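Local coordinates for protein uronate dehydrogenase (Agrobacterium tumefaciens, PDB 3RFX) that catalyses the NAD-dependent oxidation of uronic acids as a dehydrogenase built on a Rossmann fold, at residues Q14-M26 against H182-R194. The protein carries 1 engineered substitution. Numbering follows the deposited sequence.
Sequences QLGRVMRERLAPM and HDDFVSLIEAVFR. With NAD (nicotinamide-adenine-dinucleotide), chain D; PO4 (phosphate ion), chain F.
Arg22 and Asp183 form a salt bridge at the solvent side of a helix pair that packs on one face of the parallel sheet of a Rossmann fold, a worked example of two helices sharing such a face, the first carrying NAD contacts at its start. The axes of helix 14-22 and helix 182-194 cross at -61°, 11.2 Å apart at their closest. Followed outward, Arg22 begins with CB against Val186 CG2 at 3.7 Å; CG then lies near both that methyl and O3 of a bound phosphate, and CD stays beside O3. Bends at chi2 (-64°) and chi3 (-59°) fold the chain back so that the same Val186 methyl sits over the centre of one guanidinium face. At the tip of Arg22, NH1 and NH2 both donate to Asp183 OD1, with Arg22 NH2 at 2.9 Å, through bent bonds, with the guanidinium and carboxylate planes nearly perpendicular. NH1 also donates to phosphate O3, which lies at the guanidinium edge. The phosphate, which most likely came in with the crystallisation solution, is shared with His182: ND1 gives O1 a nearly straight bond of 2.6 Å in the ring plane, while both Val18 methyls lie over one ring face.

Beneath this polar group the interface is apolar. Met19, bent at chi2, brings CE to 3.5 Å from Phe185 CD2 and end to end with Ile189 CD1; Leu15 CD2 meets the edge of the same Phe185 ring. Leu23 and Ile189 also rest on Val69 of strand 67-70, seating both segments on the parallel sheet. At the start of helix 14-22, the backbone N of Gln14 and of Leu15 bind the NAD diphosphate, as in the glycine-rich turn of this family. At the far end, Met26 SD touches Ile189 CG2 and Glu190 CG, and its CE reaches 3.6 Å from Phe193 CD2.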
# COMPACT_ATOMS: atom_id res chain seq x y z
N GLN A 14 -23.81 -15.01 -28.89
CA GLN A 14 -22.58 -15.03 -29.68
C GLN A 14 -21.46 -15.84 -29.02
O GLN A 14 -20.84 -16.68 -29.66
CB GLN A 14 -22.12 -13.62 -30.02
CG GLN A 14 -21.24 -13.55 -31.26
CD GLN A 14 -21.02 -12.13 -31.76
OE1 GLN A 14 -21.86 -11.25 -31.56
NE2 GLN A 14 -19.89 -11.91 -32.43
N LEU A 15 -21.20 -15.59 -27.74
CA LEU A 15 -20.17 -16.35 -27.03
C LEU A 15 -20.60 -17.80 -26.81
O LEU A 15 -19.78 -18.72 -26.89
CB LEU A 15 -19.84 -15.69 -25.69
CG LEU A 15 -18.46 -15.05 -25.54
CD1 LEU A 15 -18.18 -14.11 -26.70
CD2 LEU A 15 -18.36 -14.33 -24.21
N GLY A 16 -21.88 -17.99 -26.52
CA GLY A 16 -22.45 -19.31 -26.32
C GLY A 16 -22.28 -20.24 -27.52
O GLY A 16 -21.97 -21.42 -27.35
N ARG A 17 -22.48 -19.71 -28.72
CA ARG A 17 -22.30 -20.52 -29.94
C ARG A 17 -20.86 -20.95 -30.09
O ARG A 17 -20.57 -22.08 -30.50
CB ARG A 17 -22.78 -19.75 -31.19
CG ARG A 17 -24.27 -19.43 -31.17
CD ARG A 17 -24.77 -18.87 -32.52
NE ARG A 17 -24.18 -17.58 -32.85
CZ ARG A 17 -24.73 -16.39 -32.57
NH1 ARG A 17 -25.89 -16.33 -31.93
NH2 ARG A 17 -24.11 -15.27 -32.92
N VAL A 18 -19.93 -20.05 -29.76
CA VAL A 18 -18.52 -20.38 -29.76
C VAL A 18 -18.20 -21.48 -28.75
O VAL A 18 -17.48 -22.44 -29.06
CB VAL A 18 -17.65 -19.15 -29.42
CG1 VAL A 18 -16.22 -19.57 -29.10
CG2 VAL A 18 -17.69 -18.14 -30.55
N MET A 19 -18.71 -21.34 -27.53
CA MET A 19 -18.37 -22.28 -26.46
C MET A 19 -19.04 -23.64 -26.68
O MET A 19 -18.50 -24.68 -26.32
CB MET A 19 -18.73 -21.69 -25.09
CG MET A 19 -17.86 -20.51 -24.67
SD MET A 19 -16.10 -20.89 -24.76
CE MET A 19 -15.38 -19.29 -24.37
N ARG A 20 -20.22 -23.63 -27.29
CA ARG A 20 -20.88 -24.89 -27.65
C ARG A 20 -19.94 -25.78 -28.47
O ARG A 20 -19.92 -27.00 -28.29
CB ARG A 20 -22.19 -24.62 -28.41
CG ARG A 20 -22.90 -25.89 -28.87
CD ARG A 20 -24.27 -25.57 -29.46
NE ARG A 20 -24.99 -26.77 -29.87
CZ ARG A 20 -26.28 -26.79 -30.19
NH1 ARG A 20 -27.00 -25.67 -30.13
NH2 ARG A 20 -26.86 -27.93 -30.54
N GLU A 21 -19.16 -25.18 -29.36
CA GLU A 21 -18.18 -25.92 -30.12
C GLU A 21 -16.87 -26.15 -29.35
O GLU A 21 -16.37 -27.28 -29.29
CB GLU A 21 -17.87 -25.23 -31.45
CG GLU A 21 -16.50 -25.59 -32.01
CD GLU A 21 -16.05 -24.67 -33.13
OE1 GLU A 21 -16.92 -24.03 -33.76
OE2 GLU A 21 -14.83 -24.60 -33.39
N ARG A 22 -16.33 -25.09 -28.76
CA ARG A 22 -14.99 -25.14 -28.18
C ARG A 22 -14.88 -25.94 -26.88
O ARG A 22 -13.82 -26.51 -26.59
CB ARG A 22 -14.44 -23.73 -27.97
CG ARG A 22 -14.17 -22.94 -29.25
CD ARG A 22 -13.07 -23.58 -30.08
NE ARG A 22 -11.80 -23.69 -29.35
CZ ARG A 22 -10.89 -22.72 -29.28
NH1 ARG A 22 -11.10 -21.56 -29.88
NH2 ARG A 22 -9.77 -22.92 -28.59
N LEU A 23 -15.95 -25.98 -26.10
CA LEU A 23 -15.92 -26.67 -24.80
C LEU A 23 -16.38 -28.13 -24.87
O LEU A 23 -16.40 -28.83 -23.85
CB LEU A 23 -16.75 -25.92 -23.75
CG LEU A 23 -16.34 -24.47 -23.50
CD1 LEU A 23 -17.17 -23.87 -22.38
CD2 LEU A 23 -14.86 -24.37 -23.21
N ALA A 24 -16.76 -28.58 -26.06
CA ALA A 24 -17.21 -29.96 -26.25
C ALA A 24 -16.25 -31.01 -25.68
O ALA A 24 -16.69 -31.94 -25.02
CB ALA A 24 -17.50 -30.23 -27.73
N PRO A 25 -14.94 -30.85 -25.92
CA PRO A 25 -13.96 -31.82 -25.41
C PRO A 25 -13.85 -31.88 -23.88
O PRO A 25 -13.19 -32.78 -23.37
CB PRO A 25 -12.64 -31.32 -26.00
CG PRO A 25 -13.03 -30.51 -27.19
CD PRO A 25 -14.31 -29.85 -26.80
N MET A 26 -14.47 -30.95 -23.17
CA MET A 26 -14.32 -30.90 -21.72
C MET A 26 -15.24 -31.85 -20.96
O MET A 26 -15.02 -32.10 -19.78
CB MET A 26 -14.56 -29.48 -21.20
CG MET A 26 -13.46 -28.49 -21.56
SD MET A 26 -13.68 -27.00 -20.58
CE MET A 26 -13.30 -27.62 -18.93
N HIS A 182 -10.86 -15.93 -28.22
CA HIS A 182 -11.56 -17.18 -27.96
C HIS A 182 -10.63 -18.20 -27.33
O HIS A 182 -10.99 -18.83 -26.33
CB HIS A 182 -12.18 -17.73 -29.25
CG HIS A 182 -13.29 -16.89 -29.80
ND1 HIS A 182 -13.72 -16.98 -31.10
CD2 HIS A 182 -14.04 -15.93 -29.22
CE1 HIS A 182 -14.70 -16.13 -31.30
NE2 HIS A 182 -14.92 -15.47 -30.17
N ASP A 183 -9.44 -18.36 -27.90
CA ASP A 183 -8.46 -19.31 -27.37
C ASP A 183 -8.15 -19.05 -25.90
O ASP A 183 -8.03 -20.00 -25.11
CB ASP A 183 -7.15 -19.26 -28.16
CG ASP A 183 -7.22 -20.04 -29.46
OD1 ASP A 183 -8.23 -20.72 -29.72
OD2 ASP A 183 -6.24 -19.97 -30.22
N ASP A 184 -7.97 -17.79 -25.53
CA ASP A 184 -7.60 -17.46 -24.14
C ASP A 184 -8.76 -17.63 -23.17
O ASP A 184 -8.55 -18.00 -22.01
CB ASP A 184 -6.98 -16.06 -24.04
CG ASP A 184 -5.56 -16.00 -24.59
OD1 ASP A 184 -4.88 -17.04 -24.60
OD2 ASP A 184 -5.12 -14.91 -25.02
N PHE A 185 -9.99 -17.40 -23.62
CA PHE A 185 -11.14 -17.62 -22.75
C PHE A 185 -11.33 -19.13 -22.56
O PHE A 185 -11.59 -19.59 -21.45
CB PHE A 185 -12.40 -16.96 -23.33
CG PHE A 185 -13.52 -16.82 -22.33
CD1 PHE A 185 -13.38 -17.25 -21.02
CD2 PHE A 185 -14.73 -16.25 -22.71
CE1 PHE A 185 -14.41 -17.12 -20.11
CE2 PHE A 185 -15.77 -16.12 -21.81
CZ PHE A 185 -15.61 -16.56 -20.50
N VAL A 186 -11.15 -19.89 -23.63
CA VAL A 186 -11.24 -21.34 -23.53
C VAL A 186 -10.19 -21.89 -22.56
O VAL A 186 -10.51 -22.70 -21.69
CB VAL A 186 -11.11 -22.02 -24.90
CG1 VAL A 186 -10.99 -23.54 -24.74
CG2 VAL A 186 -12.33 -21.66 -25.76
N SER A 187 -8.95 -21.45 -22.69
CA SER A 187 -7.90 -21.93 -21.79
C SER A 187 -8.16 -21.50 -20.35
O SER A 187 -7.83 -22.23 -19.41
CB SER A 187 -6.51 -21.50 -22.26
OG SER A 187 -6.37 -20.10 -22.17
N LEU A 188 -8.76 -20.33 -20.15
CA LEU A 188 -9.09 -19.90 -18.79
C LEU A 188 -10.13 -20.84 -18.19
O LEU A 188 -10.02 -21.26 -17.03
CB LEU A 188 -9.62 -18.45 -18.78
CG LEU A 188 -10.21 -18.01 -17.43
CD1 LEU A 188 -9.13 -18.02 -16.35
CD2 LEU A 188 -10.88 -16.64 -17.53
N ILE A 189 -11.16 -21.16 -18.97
CA ILE A 189 -12.20 -22.07 -18.51
C ILE A 189 -11.61 -23.44 -18.14
O ILE A 189 -11.97 -24.01 -17.11
CB ILE A 189 -13.34 -22.20 -19.55
CG1 ILE A 189 -14.15 -20.90 -19.60
CG2 ILE A 189 -14.25 -23.38 -19.21
CD1 ILE A 189 -15.08 -20.80 -20.78
N GLU A 190 -10.69 -23.94 -18.95
CA GLU A 190 -10.02 -25.21 -18.65
C GLU A 190 -9.23 -25.13 -17.34
O GLU A 190 -9.26 -26.06 -16.52
CB GLU A 190 -9.14 -25.65 -19.82
CG GLU A 190 -9.96 -25.92 -21.08
CD GLU A 190 -9.13 -26.07 -22.34
OE1 GLU A 190 -7.96 -25.63 -22.35
OE2 GLU A 190 -9.66 -26.63 -23.32
N ALA A 191 -8.54 -24.01 -17.13
CA ALA A 191 -7.76 -23.80 -15.92
C ALA A 191 -8.66 -23.70 -14.70
O ALA A 191 -8.31 -24.20 -13.63
CB ALA A 191 -6.89 -22.54 -16.06
N VAL A 192 -9.82 -23.06 -14.85
CA VAL A 192 -10.73 -22.90 -13.72
C VAL A 192 -11.28 -24.26 -13.26
O VAL A 192 -11.35 -24.54 -12.05
CB VAL A 192 -11.89 -21.94 -14.06
CG1 VAL A 192 -13.02 -22.07 -13.01
CG2 VAL A 192 -11.39 -20.51 -14.15
N PHE A 193 -11.66 -25.10 -14.21
CA PHE A 193 -12.20 -26.42 -13.85
C PHE A 193 -11.15 -27.43 -13.37
O PHE A 193 -11.48 -28.35 -12.62
CB PHE A 193 -13.07 -27.01 -14.96
CG PHE A 193 -14.39 -26.32 -15.11
CD1 PHE A 193 -15.30 -26.31 -14.07
CD2 PHE A 193 -14.73 -25.67 -16.29
CE1 PHE A 193 -16.52 -25.67 -14.19
CE2 PHE A 193 -15.95 -25.03 -16.42
CZ PHE A 193 -16.84 -25.02 -15.36
N ARG A 194 -9.89 -27.27 -13.79
CA ARG A 194 -8.84 -28.21 -13.40
C ARG A 194 -8.29 -27.95 -11.98
O ARG A 194 -7.70 -28.84 -11.37
CB ARG A 194 -7.68 -28.18 -14.40
CG ARG A 194 -6.66 -27.08 -14.10
CD ARG A 194 -5.63 -26.89 -15.20
NE ARG A 194 -4.79 -25.72 -14.93
CZ ARG A 194 -4.01 -25.11 -15.82
NH1 ARG A 194 -3.94 -25.57 -17.07
NH2 ARG A 194 -3.31 -24.05 -15.47
PA NAD D . -25.41 -12.28 -25.86
O1A NAD D . -26.40 -10.92 -25.46
O2A NAD D . -24.74 -12.33 -27.42
O5B NAD D . -25.78 -13.80 -25.12
C5B NAD D . -26.69 -13.74 -24.08
C4B NAD D . -27.69 -14.90 -24.04
O4B NAD D . -28.38 -15.00 -22.80
C3B NAD D . -28.67 -14.86 -25.12
O3B NAD D . -28.55 -15.77 -26.15
C2B NAD D . -29.96 -14.57 -24.48
O2B NAD D . -31.14 -15.01 -25.14
C1B NAD D . -29.76 -15.11 -23.10
N9A NAD D . -30.62 -14.57 -22.09
C8A NAD D . -30.93 -13.21 -21.86
N7A NAD D . -31.88 -13.18 -20.86
C5A NAD D . -32.18 -14.51 -20.49
C6A NAD D . -33.06 -15.04 -19.54
N6A NAD D . -33.87 -14.18 -18.75
N1A NAD D . -33.14 -16.42 -19.39
C2A NAD D . -32.37 -17.27 -20.16
N3A NAD D . -31.46 -16.73 -21.13
C4A NAD D . -31.40 -15.36 -21.27
O3 NAD D . -24.20 -11.95 -24.94
PN NAD D . -22.68 -12.33 -25.24
O1N NAD D . -22.58 -13.66 -25.95
O2N NAD D . -22.01 -11.25 -26.08
O5D NAD D . -21.95 -12.44 -23.84
P PO4 F . -13.18 -19.87 -33.15
O1 PO4 F . -12.50 -18.55 -32.84
O2 PO4 F . -12.25 -20.74 -33.94
O3 PO4 F . -13.54 -20.57 -31.86
O4 PO4 F . -14.44 -19.61 -33.94